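Local coordinates for protein Hcp1 family type VI secretion system effector (Yersinia pestis, PDB 3V4H) that probably acts in type VI secretion as an Hcp protein, its six-chain assembly consistent with the hexameric rings that build the tube of this machine, at residues I31-I36 against N47-L52; S78-A83 against I149-T154; G100-N105 against D127-R132. All blocks are in the same frame, centred on the assembly; numbering follows the deposited sequence. Where two conformers were deposited one is given.

Contact 1 (I31-I36 against N47-L52)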
ATOM      1  N   ILE A  31      18.893 -21.096 -13.887  1.00 46.76           N
ATOM      2  CA  ILE A  31      18.594 -20.808 -15.290  1.00 49.61           C
ATOM      3  C   ILE A  31      19.885 -20.879 -16.109  1.00 50.84           C
ATOM      4  O   ILE A  31      20.934 -20.332 -15.723  1.00 50.83           O
ATOM      5  CB  ILE A  31      17.779 -19.503 -15.419  1.00 49.60           C
ATOM      6  CG1 ILE A  31      17.047 -19.464 -16.762  1.00 52.73           C
ATOM      7  CG2 ILE A  31      18.649 -18.291 -15.194  1.00 52.01           C
ATOM      8  CD1 ILE A  31      15.851 -18.543 -16.857  1.00 50.97           C
ATOM      9  N   LYS A  32      19.830 -21.589 -17.226  1.00 52.98           N
ATOM     10  CA  LYS A  32      20.986 -21.758 -18.117  1.00 55.21           C
ATOM     11  C   LYS A  32      20.659 -21.041 -19.417  1.00 56.03           C
ATOM     12  O   LYS A  32      19.701 -21.400 -20.083  1.00 53.90           O
ATOM     13  CB  LYS A  32      21.221 -23.241 -18.395  1.00 58.73           C
ATOM     14  CG  LYS A  32      22.370 -23.517 -19.373  1.00 63.08           C
ATOM     15  CD  LYS A  32      21.979 -24.478 -20.462  1.00 69.20           C
ATOM     16  CE  LYS A  32      22.449 -25.891 -20.186  1.00 73.63           C
ATOM     17  NZ  LYS A  32      23.782 -26.145 -20.813  1.00 77.44           N
ATOM     18  N   ILE A  33      21.424 -20.015 -19.751  1.00 56.94           N
ATOM     19  CA  ILE A  33      21.100 -19.153 -20.890  1.00 60.06           C
ATOM     20  C   ILE A  33      22.206 -19.259 -21.955  1.00 62.71           C
ATOM     21  O   ILE A  33      23.380 -19.023 -21.659  1.00 61.52           O
ATOM     22  CB  ILE A  33      21.036 -17.696 -20.467  1.00 58.40           C
ATOM     23  CG1 ILE A  33      19.877 -17.476 -19.519  1.00 57.17           C
ATOM     24  CG2 ILE A  33      20.949 -16.789 -21.688  1.00 60.13           C
ATOM     25  CD1 ILE A  33      19.815 -16.077 -18.970  1.00 57.05           C
ATOM     26  N   ASP A  34      21.854 -19.599 -23.178  1.00 63.44           N
ATOM     27  CA  ASP A  34      22.862 -19.816 -24.198  1.00 68.55           C
ATOM     28  C   ASP A  34      23.781 -18.654 -24.370  1.00 70.22           C
ATOM     29  O   ASP A  34      23.358 -17.555 -24.580  1.00 71.87           O
ATOM     30  CB  ASP A  34      22.233 -20.138 -25.533  1.00 74.47           C
ATOM     31  CG  ASP A  34      22.034 -21.610 -25.729  1.00 77.30           C
ATOM     32  OD1 ASP A  34      22.795 -22.401 -25.178  1.00 91.61           O
ATOM     33  OD2 ASP A  34      21.089 -21.989 -26.423  1.00 79.57           O
ATOM     34  N   GLY A  35      25.061 -18.926 -24.294  1.00 71.79           N
ATOM     35  CA  GLY A  35      26.080 -17.899 -24.451  1.00 73.51           C
ATOM     36  C   GLY A  35      26.306 -17.010 -23.230  1.00 69.99           C
ATOM     37  O   GLY A  35      27.184 -16.178 -23.251  1.00 70.23           O
ATOM     38  N   ILE A  36      25.534 -17.167 -22.161  1.00 66.28           N
ATOM     39  CA  ILE A  36      25.690 -16.291 -21.026  1.00 64.32           C
ATOM     40  C   ILE A  36      25.815 -17.159 -19.767  1.00 67.00           C
ATOM     41  O   ILE A  36      24.809 -17.551 -19.120  1.00 61.31           O
ATOM     42  CB  ILE A  36      24.508 -15.288 -20.899  1.00 63.33           C
ATOM     43  CG1 ILE A  36      24.336 -14.458 -22.185  1.00 66.96           C
ATOM     44  CG2 ILE A  36      24.718 -14.370 -19.712  1.00 62.74           C
ATOM     45  CD1 ILE A  36      23.175 -13.478 -22.189  1.00 63.85           C
ATOM     46  N   ASN A  47      28.263 -23.150 -13.471  1.00 60.63           N
ATOM     47  CA  ASN A  47      28.292 -22.018 -14.389  1.00 63.02           C
ATOM     48  C   ASN A  47      26.966 -21.592 -15.000  1.00 59.35           C
ATOM     49  O   ASN A  47      26.931 -20.862 -15.964  1.00 61.48           O
ATOM     50  CB  ASN A  47      29.329 -22.275 -15.473  1.00 65.92           C
ATOM     51  CG  ASN A  47      30.718 -22.478 -14.897  1.00 69.35           C
ATOM     52  OD1 ASN A  47      31.130 -21.797 -13.939  1.00 68.38           O
ATOM     53  ND2 ASN A  47      31.447 -23.419 -15.475  1.00 73.21           N
ATOM     54  N   GLU A  48      25.870 -22.031 -14.411  1.00 59.17           N
ATOM     55  CA  GLU A  48      24.576 -21.496 -14.722  1.00 57.38           C
ATOM     56  C   GLU A  48      24.248 -20.379 -13.715  1.00 55.42           C
ATOM     57  O   GLU A  48      25.040 -20.076 -12.794  1.00 52.68           O
ATOM     58  CB  GLU A  48      23.538 -22.602 -14.657  1.00 55.87           C
ATOM     59  CG  GLU A  48      23.795 -23.717 -15.670  1.00 59.23           C
ATOM     60  CD  GLU A  48      22.776 -24.836 -15.614  1.00 58.13           C
ATOM     61  OE1 GLU A  48      21.639 -24.624 -15.117  1.00 57.83           O
ATOM     62  OE2 GLU A  48      23.117 -25.920 -16.103  1.00 58.67           O
ATOM     63  N   ILE A  49      23.079 -19.778 -13.891  1.00 54.36           N
ATOM     64  CA  ILE A  49      22.649 -18.661 -13.032  1.00 54.10           C
ATOM     65  C   ILE A  49      21.715 -19.140 -11.930  1.00 52.92           C
ATOM     66  O   ILE A  49      20.679 -19.747 -12.197  1.00 51.39           O
ATOM     67  CB  ILE A  49      21.964 -17.543 -13.851  1.00 53.88           C
ATOM     68  CG1 ILE A  49      22.918 -17.008 -14.920  1.00 57.55           C
ATOM     69  CG2 ILE A  49      21.568 -16.393 -12.931  1.00 50.38           C
ATOM     70  CD1 ILE A  49      22.280 -16.449 -16.187  1.00 55.61           C
ATOM     71  N   GLN A  50      22.061 -18.856 -10.683  1.00 52.02           N
ATOM     72  CA  GLN A  50      21.154 -19.146  -9.561  1.00 53.04           C
ATOM     73  C   GLN A  50      20.026 -18.132  -9.484  1.00 49.92           C
ATOM     74  O   GLN A  50      20.265 -16.918  -9.463  1.00 50.67           O
ATOM     75  CB  GLN A  50      21.912 -19.153  -8.230  1.00 57.11           C
ATOM     76  CG  GLN A  50      23.094 -20.078  -8.323  1.00 66.01           C
ATOM     77  CD  GLN A  50      23.389 -20.841  -7.056  1.00 72.10           C
ATOM     78  OE1 GLN A  50      23.738 -22.017  -7.117  1.00 71.98           O
ATOM     79  NE2 GLN A  50      23.263 -20.173  -5.899  1.00 78.14           N
ATOM     80  N   VAL A  51      18.797 -18.626  -9.396  1.00 47.19           N
ATOM     81  CA  VAL A  51      17.619 -17.772  -9.421  1.00 45.44           C
ATOM     82  C   VAL A  51      17.098 -17.608  -7.996  1.00 44.51           C
ATOM     83  O   VAL A  51      16.998 -18.576  -7.225  1.00 45.48           O
ATOM     84  CB  VAL A  51      16.537 -18.346 -10.329  1.00 44.83           C
ATOM     85  CG1 VAL A  51      15.261 -17.539 -10.273  1.00 45.08           C
ATOM     86  CG2 VAL A  51      17.049 -18.350 -11.773  1.00 47.46           C
ATOM     87  N   LEU A  52      16.724 -16.376  -7.688  1.00 42.51           N
ATOM     88  CA  LEU A  52      16.175 -15.989  -6.388  1.00 42.27           C
ATOM     89  C   LEU A  52      14.662 -15.941  -6.432  1.00 40.78           C
ATOM     90  O   LEU A  52      14.011 -16.173  -5.442  1.00 36.89           O
ATOM     91  CB  LEU A  52      16.721 -14.577  -6.048  1.00 45.64           C
ATOM     92  CG  LEU A  52      18.260 -14.434  -5.899  1.00 47.31           C
ATOM     93  CD1 LEU A  52      18.676 -12.994  -5.575  1.00 44.38           C
ATOM     94  CD2 LEU A  52      18.786 -15.402  -4.846  1.00 50.76           C
TER
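The flat group at the solvent side of this contact is the carboxylate of E48, and the aliphatic start of K32 lies over one of its faces: K32 CB sits 3.6 Å from E48 CD, almost straight above that carbon. E48 OE1 is hydrogen-bonded to H45 ND1. E48 is extended beyond CG, whereas K32 bends at its second, third and fourth torsions and leaves its amine 4.8 Å (K32 NZ to E48 OE2) from the acid. The pair therefore makes no salt bridge, although opposite charges at that distance may still attract weakly.

Beside it the backbones form one antiparallel hydrogen-bonded pair, I31 with I49. I31 N reaches I49 O at 2.8 Å; I49 N returns to I31 O at 2.9 Å. This pairing adds the short strand 49-50, outermost within this chain, to the larger sheet of the Hcp barrel, next to strand 29-33.

On the inward side I31 and I49 point the same way. I31 CG2, set between backbone N and carbonyl carbon because CG1 is anti to N (chi1 -159°), packs on I49 CB at 3.7 Å and also meets V51 CG2 at 3.8 Å. F82 of the facing sheet touches both I31 and V51. Further along, the CD1 methyls of I33 and I49 touch at 3.7 Å (CD1 to CD1) where the two side chains cross at a slant. A type II turn from I33 to I36, closed by I36 N on I33 O and with G35 at positive phi (78°), then swings I36 back toward helix 90-99, where it packs on L93 and Y96.

Contact 2 (S78-A83 against I149-T154)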
ATOM      1  N   SER A  78       2.756 -13.879 -20.841  1.00 65.35           N
ATOM      2  CA  SER A  78       3.711 -12.856 -20.387  1.00 61.35           C
ATOM      3  C   SER A  78       5.192 -13.208 -20.648  1.00 58.80           C
ATOM      4  O   SER A  78       5.532 -14.338 -21.003  1.00 56.91           O
ATOM      5  CB  SER A  78       3.460 -12.480 -18.926  1.00 56.29           C
ATOM      6  OG  SER A  78       3.972 -13.479 -18.011  1.00 55.73           O
ATOM      7  N   ASP A  79       6.059 -12.208 -20.504  1.00 56.96           N
ATOM      8  CA  ASP A  79       7.496 -12.385 -20.544  1.00 55.14           C
ATOM      9  C   ASP A  79       7.790 -13.247 -19.365  1.00 50.20           C
ATOM     10  O   ASP A  79       7.051 -13.165 -18.423  1.00 47.21           O
ATOM     11  CB  ASP A  79       8.199 -11.028 -20.331  1.00 57.86           C
ATOM     12  CG  ASP A  79       8.202 -10.175 -21.601  1.00 62.34           C
ATOM     13  OD1 ASP A  79       7.866 -10.716 -22.647  1.00 66.14           O
ATOM     14  OD2 ASP A  79       8.572  -8.983 -21.555  1.00 66.34           O
ATOM     15  N   PHE A  80       8.791 -14.110 -19.433  1.00 49.82           N
ATOM     16  CA  PHE A  80       9.279 -14.834 -18.217  1.00 46.44           C
ATOM     17  C   PHE A  80      10.125 -13.818 -17.506  1.00 48.12           C
ATOM     18  O   PHE A  80      10.778 -13.008 -18.166  1.00 48.92           O
ATOM     19  CB  PHE A  80      10.104 -16.074 -18.582  1.00 46.27           C
ATOM     20  CG  PHE A  80      10.407 -16.987 -17.405  1.00 48.50           C
ATOM     21  CD1 PHE A  80       9.480 -17.911 -16.949  1.00 46.45           C
ATOM     22  CD2 PHE A  80      11.618 -16.905 -16.776  1.00 48.80           C
ATOM     23  CE1 PHE A  80       9.792 -18.747 -15.909  1.00 48.34           C
ATOM     24  CE2 PHE A  80      11.923 -17.743 -15.726  1.00 48.64           C
ATOM     25  CZ  PHE A  80      11.001 -18.633 -15.277  1.00 44.90           C
ATOM     26  N   CYS A  81      10.042 -13.836 -16.160  0.50 45.96           N
ATOM     27  CA  CYS A  81      10.714 -12.928 -15.237  0.50 46.68           C
ATOM     28  C   CYS A  81      11.535 -13.758 -14.257  0.50 43.40           C
ATOM     29  O   CYS A  81      11.060 -14.824 -13.798  0.50 41.37           O
ATOM     30  CB  CYS A  81       9.685 -12.139 -14.389  0.50 47.04           C
ATOM     31  SG  CYS A  81       8.820 -10.790 -15.263  0.50 50.80           S
ATOM     32  N   PHE A  82      12.771 -13.330 -14.001  1.00 42.64           N
ATOM     33  CA  PHE A  82      13.548 -13.860 -12.861  1.00 43.54           C
ATOM     34  C   PHE A  82      14.470 -12.799 -12.317  1.00 45.54           C
ATOM     35  O   PHE A  82      14.799 -11.828 -13.022  1.00 45.52           O
ATOM     36  CB  PHE A  82      14.346 -15.116 -13.217  1.00 43.56           C
ATOM     37  CG  PHE A  82      15.519 -14.893 -14.086  1.00 43.83           C
ATOM     38  CD1 PHE A  82      16.787 -14.749 -13.537  1.00 45.78           C
ATOM     39  CD2 PHE A  82      15.394 -14.908 -15.469  1.00 46.28           C
ATOM     40  CE1 PHE A  82      17.900 -14.547 -14.349  1.00 46.00           C
ATOM     41  CE2 PHE A  82      16.483 -14.684 -16.288  1.00 47.85           C
ATOM     42  CZ  PHE A  82      17.742 -14.505 -15.732  1.00 49.43           C
ATOM     43  N   ALA A  83      14.872 -13.032 -11.072  1.00 40.76           N
ATOM     44  CA  ALA A  83      15.825 -12.271 -10.294  1.00 42.62           C
ATOM     45  C   ALA A  83      17.066 -13.103  -9.969  1.00 42.91           C
ATOM     46  O   ALA A  83      16.968 -14.300  -9.604  1.00 45.31           O
ATOM     47  CB  ALA A  83      15.177 -11.861  -8.952  1.00 40.90           C
ATOM     48  N   ILE A 149      15.332  -9.793 -14.502  1.00 53.08           N
ATOM     49  CA  ILE A 149      15.407  -9.976 -15.956  1.00 52.73           C
ATOM     50  C   ILE A 149      14.058 -10.542 -16.411  1.00 53.72           C
ATOM     51  O   ILE A 149      13.504 -11.447 -15.736  1.00 47.65           O
ATOM     52  CB  ILE A 149      16.589 -10.882 -16.318  1.00 55.63           C
ATOM     53  CG1 ILE A 149      17.894 -10.103 -16.109  1.00 61.42           C
ATOM     54  CG2 ILE A 149      16.492 -11.350 -17.771  1.00 55.64           C
ATOM     55  CD1 ILE A 149      19.007 -10.939 -15.536  1.00 68.24           C
ATOM     56  N   ARG A 150      13.491  -9.891 -17.430  1.00 47.79           N
ATOM     57  CA  ARG A 150      12.353 -10.361 -18.197  1.00 53.66           C
ATOM     58  C   ARG A 150      12.758 -10.673 -19.626  1.00 51.24           C
ATOM     59  O   ARG A 150      13.628 -10.000 -20.174  1.00 54.67           O
ATOM     60  CB  ARG A 150      11.303  -9.281 -18.282  1.00 55.28           C
ATOM     61  CG  ARG A 150      10.953  -8.791 -16.911  1.00 59.76           C
ATOM     62  CD  ARG A 150       9.666  -8.019 -16.876  1.00 66.91           C
ATOM     63  NE  ARG A 150       9.430  -7.568 -15.507  1.00 75.15           N
ATOM     64  CZ  ARG A 150       8.384  -6.853 -15.126  1.00 79.60           C
ATOM     65  NH1 ARG A 150       7.455  -6.492 -16.008  1.00 82.18           N
ATOM     66  NH2 ARG A 150       8.268  -6.500 -13.852  1.00 82.50           N
ATOM     67  N   PHE A 151      12.146 -11.687 -20.226  1.00 51.24           N
ATOM     68  CA  PHE A 151      12.470 -12.040 -21.627  1.00 54.21           C
ATOM     69  C   PHE A 151      11.312 -12.568 -22.452  1.00 53.80           C
ATOM     70  O   PHE A 151      10.336 -13.124 -21.926  1.00 55.03           O
ATOM     71  CB  PHE A 151      13.690 -12.974 -21.722  1.00 53.65           C
ATOM     72  CG  PHE A 151      13.537 -14.332 -21.038  1.00 51.38           C
ATOM     73  CD1 PHE A 151      12.822 -15.353 -21.623  1.00 52.51           C
ATOM     74  CD2 PHE A 151      14.211 -14.604 -19.873  1.00 50.41           C
ATOM     75  CE1 PHE A 151      12.751 -16.607 -21.044  1.00 48.74           C
ATOM     76  CE2 PHE A 151      14.138 -15.854 -19.271  1.00 49.45           C
ATOM     77  CZ  PHE A 151      13.418 -16.860 -19.878  1.00 50.02           C
ATOM     78  N   SER A 152      11.416 -12.289 -23.744  1.00 58.81           N
ATOM     79  CA  SER A 152      10.528 -12.771 -24.804  1.00 58.38           C
ATOM     80  C   SER A 152      10.858 -14.181 -25.195  1.00 59.99           C
ATOM     81  O   SER A 152      11.995 -14.576 -25.013  1.00 64.12           O
ATOM     82  CB  SER A 152      10.816 -11.980 -26.071  1.00 59.98           C
ATOM     83  OG  SER A 152       9.721 -11.185 -26.308  1.00 61.82           O
ATOM     84  N   PHE A 153       9.909 -14.899 -25.814  1.00 59.99           N
ATOM     85  CA  PHE A 153      10.221 -16.194 -26.433  1.00 60.15           C
ATOM     86  C   PHE A 153       9.162 -16.595 -27.474  1.00 63.66           C
ATOM     87  O   PHE A 153       8.015 -16.140 -27.445  1.00 67.05           O
ATOM     88  CB  PHE A 153      10.445 -17.292 -25.368  1.00 56.47           C
ATOM     89  CG  PHE A 153       9.306 -17.435 -24.402  1.00 57.06           C
ATOM     90  CD1 PHE A 153       8.232 -18.286 -24.681  1.00 57.62           C
ATOM     91  CD2 PHE A 153       9.273 -16.690 -23.241  1.00 57.56           C
ATOM     92  CE1 PHE A 153       7.156 -18.389 -23.824  1.00 56.22           C
ATOM     93  CE2 PHE A 153       8.216 -16.810 -22.345  1.00 56.56           C
ATOM     94  CZ  PHE A 153       7.161 -17.647 -22.630  1.00 58.03           C
ATOM     95  N   THR A 154       9.562 -17.395 -28.456  1.00 65.04           N
ATOM     96  CA  THR A 154       8.622 -17.828 -29.481  1.00 65.76           C
ATOM     97  C   THR A 154       7.986 -19.174 -29.147  1.00 63.03           C
ATOM     98  O   THR A 154       6.875 -19.432 -29.565  1.00 66.34           O
ATOM     99  CB  THR A 154       9.293 -17.834 -30.869  1.00 71.44           C
ATOM    100  OG1 THR A 154      10.571 -18.463 -30.750  1.00 73.21           O
ATOM    101  CG2 THR A 154       9.491 -16.401 -31.346  1.00 71.52           C
TER
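F80 and F82 pair with F151 and I149 in two antiparallel hydrogen-bonded pairs flanking the non-hydrogen-bonded pair C81-R150, the strand axes approaching to 4.7 Å with their directions 156° apart. The F82-I149 pair is close and straight: I149 N to F82 O measures 2.6 Å at 176°. F80 N to F151 O is longer, 3.1 Å, and more bent.

F80, F82, F151 and I149 share one side of the sheet. F80 CB stands over a face of the F151 ring, 3.9 Å from its centroid, as a CH-pi contact, while the two rings meet obliquely. F151 CG lies between its backbone N and carbonyl carbon (chi1 62°), which brings the ring across to strand 80-83. There F82 CE2 reaches the ring edge at 4.0 Å from F151 CE2. I149 CB in turn lies over one face of the F82 ring, 4.1 Å from its centroid.

On the reverse side R150 passes C81, NE 3.3 Å from C81 SG in the conformer given of two deposited, to a salt bridge with E148. D79 OD2 hydrogen-bonds T131 OG1. F125 and F108 of the facing sheet meet the phenylalanine cluster, so aromatic rings fill the core between the two antiparallel sheets of this Hcp-type beta-barrel.

Contact 3 (G100-N105 against D127-R132)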
ATOM      1  N   GLY A 100      19.048  -6.106 -28.667  1.00 78.45           N
ATOM      2  CA  GLY A 100      17.932  -6.909 -29.206  1.00 78.39           C
ATOM      3  C   GLY A 100      18.425  -8.218 -29.796  1.00 80.51           C
ATOM      4  O   GLY A 100      17.937  -8.688 -30.818  1.00 84.80           O
ATOM      5  N   LYS A 101      19.415  -8.798 -29.138  1.00 81.84           N
ATOM      6  CA  LYS A 101      20.182  -9.905 -29.680  1.00 84.39           C
ATOM      7  C   LYS A 101      19.447 -11.187 -29.302  1.00 81.90           C
ATOM      8  O   LYS A 101      18.991 -11.328 -28.183  1.00 73.39           O
ATOM      9  CB  LYS A 101      21.569  -9.873 -29.044  1.00 87.85           C
ATOM     10  CG  LYS A 101      22.675 -10.517 -29.854  1.00 93.35           C
ATOM     11  CD  LYS A 101      23.546 -11.407 -28.975  1.00 92.91           C
ATOM     12  CE  LYS A 101      24.965 -11.540 -29.508  1.00 96.98           C
ATOM     13  NZ  LYS A 101      25.793 -10.431 -28.963  1.00 97.04           N
ATOM     14  N   HIS A 102      19.317 -12.127 -30.221  1.00 80.84           N
ATOM     15  CA  HIS A 102      18.493 -13.297 -29.941  1.00 79.93           C
ATOM     16  C   HIS A 102      19.328 -14.322 -29.261  1.00 76.67           C
ATOM     17  O   HIS A 102      20.530 -14.388 -29.473  1.00 77.55           O
ATOM     18  CB  HIS A 102      17.875 -13.869 -31.217  1.00 87.48           C
ATOM     19  CG  HIS A 102      16.798 -12.997 -31.820  1.00 90.83           C
ATOM     20  ND1 HIS A 102      15.781 -13.498 -32.535  1.00 94.34           N
ATOM     21  CD2 HIS A 102      16.608 -11.616 -31.782  1.00 91.31           C
ATOM     22  CE1 HIS A 102      14.982 -12.493 -32.947  1.00 96.21           C
ATOM     23  NE2 HIS A 102      15.490 -11.342 -32.485  1.00 94.34           N
ATOM     24  N   ILE A 103      18.679 -15.117 -28.415  1.00 74.62           N
ATOM     25  CA  ILE A 103      19.322 -16.174 -27.637  1.00 71.99           C
ATOM     26  C   ILE A 103      18.586 -17.453 -27.999  1.00 71.47           C
ATOM     27  O   ILE A 103      17.355 -17.474 -27.982  1.00 73.33           O
ATOM     28  CB  ILE A 103      19.182 -15.919 -26.125  1.00 66.33           C
ATOM     29  CG1 ILE A 103      19.943 -14.651 -25.689  1.00 65.66           C
ATOM     30  CG2 ILE A 103      19.650 -17.137 -25.323  1.00 66.35           C
ATOM     31  CD1 ILE A 103      19.597 -14.170 -24.260  1.00 61.50           C
ATOM     32  N   LYS A 104      19.318 -18.516 -28.313  1.00 73.18           N
ATOM     33  CA  LYS A 104      18.699 -19.692 -28.947  1.00 73.44           C
ATOM     34  C   LYS A 104      17.896 -20.551 -27.972  1.00 71.63           C
ATOM     35  O   LYS A 104      16.775 -20.950 -28.277  1.00 68.34           O
ATOM     36  CB  LYS A 104      19.757 -20.545 -29.629  1.00 79.50           C
ATOM     37  CG  LYS A 104      20.373 -19.880 -30.842  1.00 84.23           C
ATOM     38  CD  LYS A 104      20.834 -20.925 -31.844  1.00 89.67           C
ATOM     39  CE  LYS A 104      21.394 -20.305 -33.110  1.00 93.50           C
ATOM     40  NZ  LYS A 104      21.581 -21.337 -34.165  1.00 98.38           N
ATOM     41  N   ASN A 105      18.473 -20.809 -26.800  1.00 68.08           N
ATOM     42  CA  ASN A 105      17.907 -21.723 -25.825  1.00 67.46           C
ATOM     43  C   ASN A 105      18.136 -21.149 -24.446  1.00 63.52           C
ATOM     44  O   ASN A 105      19.221 -20.614 -24.178  1.00 61.10           O
ATOM     45  CB  ASN A 105      18.610 -23.083 -25.870  1.00 69.30           C
ATOM     46  CG  ASN A 105      18.452 -23.785 -27.190  1.00 74.53           C
ATOM     47  OD1 ASN A 105      17.410 -24.379 -27.439  1.00 79.29           O
ATOM     48  ND2 ASN A 105      19.487 -23.741 -28.044  1.00 75.06           N
ATOM     49  N   ASP A 127      14.326 -19.167 -28.769  1.00 65.27           N
ATOM     50  CA  ASP A 127      14.405 -17.878 -29.420  1.00 67.94           C
ATOM     51  C   ASP A 127      14.020 -16.746 -28.474  1.00 66.91           C
ATOM     52  O   ASP A 127      12.987 -16.103 -28.647  1.00 69.05           O
ATOM     53  CB  ASP A 127      13.513 -17.870 -30.652  1.00 73.29           C
ATOM     54  CG  ASP A 127      13.876 -16.795 -31.604  1.00 79.16           C
ATOM     55  OD1 ASP A 127      15.042 -16.342 -31.565  1.00 84.14           O
ATOM     56  OD2 ASP A 127      13.002 -16.406 -32.407  1.00 85.39           O
ATOM     57  N   VAL A 128      14.901 -16.497 -27.505  1.00 63.98           N
ATOM     58  CA  VAL A 128      14.651 -15.567 -26.400  1.00 62.18           C
ATOM     59  C   VAL A 128      15.248 -14.177 -26.675  1.00 63.67           C
ATOM     60  O   VAL A 128      16.341 -14.063 -27.258  1.00 65.95           O
ATOM     61  CB  VAL A 128      15.252 -16.123 -25.097  1.00 61.46           C
ATOM     62  CG1 VAL A 128      15.257 -15.051 -24.010  1.00 61.13           C
ATOM     63  CG2 VAL A 128      14.478 -17.361 -24.641  1.00 60.62           C
ATOM     64  N   ILE A 129      14.506 -13.137 -26.315  1.00 61.18           N
ATOM     65  CA  ILE A 129      14.990 -11.753 -26.380  1.00 62.91           C
ATOM     66  C   ILE A 129      14.800 -11.129 -25.004  1.00 61.33           C
ATOM     67  O   ILE A 129      13.744 -11.266 -24.395  1.00 59.21           O
ATOM     68  CB  ILE A 129      14.236 -10.923 -27.420  1.00 66.28           C
ATOM     69  CG1 ILE A 129      14.465 -11.514 -28.815  1.00 68.76           C
ATOM     70  CG2 ILE A 129      14.672  -9.456 -27.373  1.00 68.80           C
ATOM     71  CD1 ILE A 129      13.677 -10.834 -29.908  1.00 69.97           C
ATOM     72  N   ILE A 130      15.848 -10.492 -24.507  1.00 62.27           N
ATOM     73  CA  ILE A 130      15.845  -9.874 -23.206  1.00 60.67           C
ATOM     74  C   ILE A 130      15.191  -8.532 -23.341  1.00 61.42           C
ATOM     75  O   ILE A 130      15.688  -7.665 -24.035  1.00 68.93           O
ATOM     76  CB  ILE A 130      17.258  -9.791 -22.628  1.00 62.58           C
ATOM     77  CG1 ILE A 130      17.802 -11.213 -22.482  1.00 63.00           C
ATOM     78  CG2 ILE A 130      17.254  -9.129 -21.232  1.00 54.89           C
ATOM     79  CD1 ILE A 130      19.278 -11.237 -22.209  1.00 69.49           C
ATOM     80  N   THR A 131      14.035  -8.401 -22.706  1.00 59.97           N
ATOM     81  CA  THR A 131      13.150  -7.249 -22.849  1.00 60.21           C
ATOM     82  C   THR A 131      13.303  -6.216 -21.726  1.00 61.78           C
ATOM     83  O   THR A 131      12.887  -5.063 -21.883  1.00 63.95           O
ATOM     84  CB  THR A 131      11.722  -7.739 -22.790  1.00 59.68           C
ATOM     85  OG1 THR A 131      11.566  -8.509 -21.569  1.00 55.95           O
ATOM     86  CG2 THR A 131      11.454  -8.611 -24.007  1.00 59.48           C
ATOM     87  N   ARG A 132      13.887  -6.625 -20.605  1.00 60.22           N
ATOM     88  CA  ARG A 132      14.035  -5.734 -19.420  1.00 62.70           C
ATOM     89  C   ARG A 132      15.162  -6.151 -18.480  1.00 56.52           C
ATOM     90  O   ARG A 132      15.324  -7.323 -18.203  1.00 53.48           O
ATOM     91  CB  ARG A 132      12.728  -5.646 -18.642  1.00 65.55           C
ATOM     92  CG  ARG A 132      12.361  -4.204 -18.300  1.00 76.32           C
ATOM     93  CD  ARG A 132      11.193  -4.103 -17.314  1.00 82.74           C
ATOM     94  NE  ARG A 132       9.943  -3.785 -18.016  1.00 94.05           N
ATOM     95  CZ  ARG A 132       8.739  -3.722 -17.446  1.00100.94           C
ATOM     96  NH1 ARG A 132       8.591  -3.944 -16.141  1.00101.06           N
ATOM     97  NH2 ARG A 132       7.674  -3.420 -18.186  1.00106.28           N
TER
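H102 and D127 meet through a hydrogen bond from H102 ND1 to D127 OD1, 3.1 Å long and bent to 137° at the hydrogen. The oxygen is approached on its syn side, a little out of the carboxylate plane, and it lies 29° out of the imidazole plane, so neither group presents itself squarely. In D127, CG anti to the backbone N (chi1 -161°) turns the acid back toward H102, although its CB starts off away from the other segment.

I129 lies over one face of the same imidazole. Its CG1 stands 3.9 Å from the ring centroid as a CH-pi contact, and I129 CD1 also lies over this face, 3.2 Å from H102 NE2, a short contact. At the ring's edge, in plane, is the carbonyl oxygen of G100, the residue just after helix 90-99, at positive phi in a Schellman motif.

Behind these side chains the two backbones pair. I103 and V128 form an antiparallel hydrogen-bonded pair, with V128 N on I103 O at 2.7 Å and I103 N on V128 O at 2.8 Å. D127 N adds a bond to K104 O, 3.1 Å. The I103-V128 pair joins the barrel's two sheets where both chains turn a corner, at 104 and 127. On the buried side I103 CD1 touches I130 CD1 at 3.6 Å, and Y96 of helix 90-99 packs on both isoleucines.

Farther out, T131 and R132 together face R150 in a classic beta bulge, and R132 pairs with a strand of the third subunit, carrying the sheet across the interface.

Chemically, the surface-exposed imidazole is held by an acid and is packed on one face by the aliphatic side chain of I129. The neighbouring carboxylate would probably favour the protonated histidine, and the tilted, bent geometry suggests a bond of moderate strength.

Overall arrangement
The three contacts knit the two sheets and the helix of one subunit. Contacts 2 and 3 are the nearest, their centres about 9 Å apart: strands 146-152 and 128-138 are neighbours in the smaller sheet, with a probable hydrogen bond from S152 N to I129 O at 2.6 Å. Contact 1 lies about 13 Å from contact 2 between centres, and a probable hydrogen bond, L52 N to A83 O at 2.8 Å, connects them. From contact 1 to contact 3 the centres are about 14 Å apart, with D34 OD2 and N105 ND2 in a probable hydrogen bond at 2.9 Å. L93 and Y96 of helix 90-99 touch both. Contacts 1 and 3 also reach other subunits, through L52 and R132, whereas contact 2 stays within the chain.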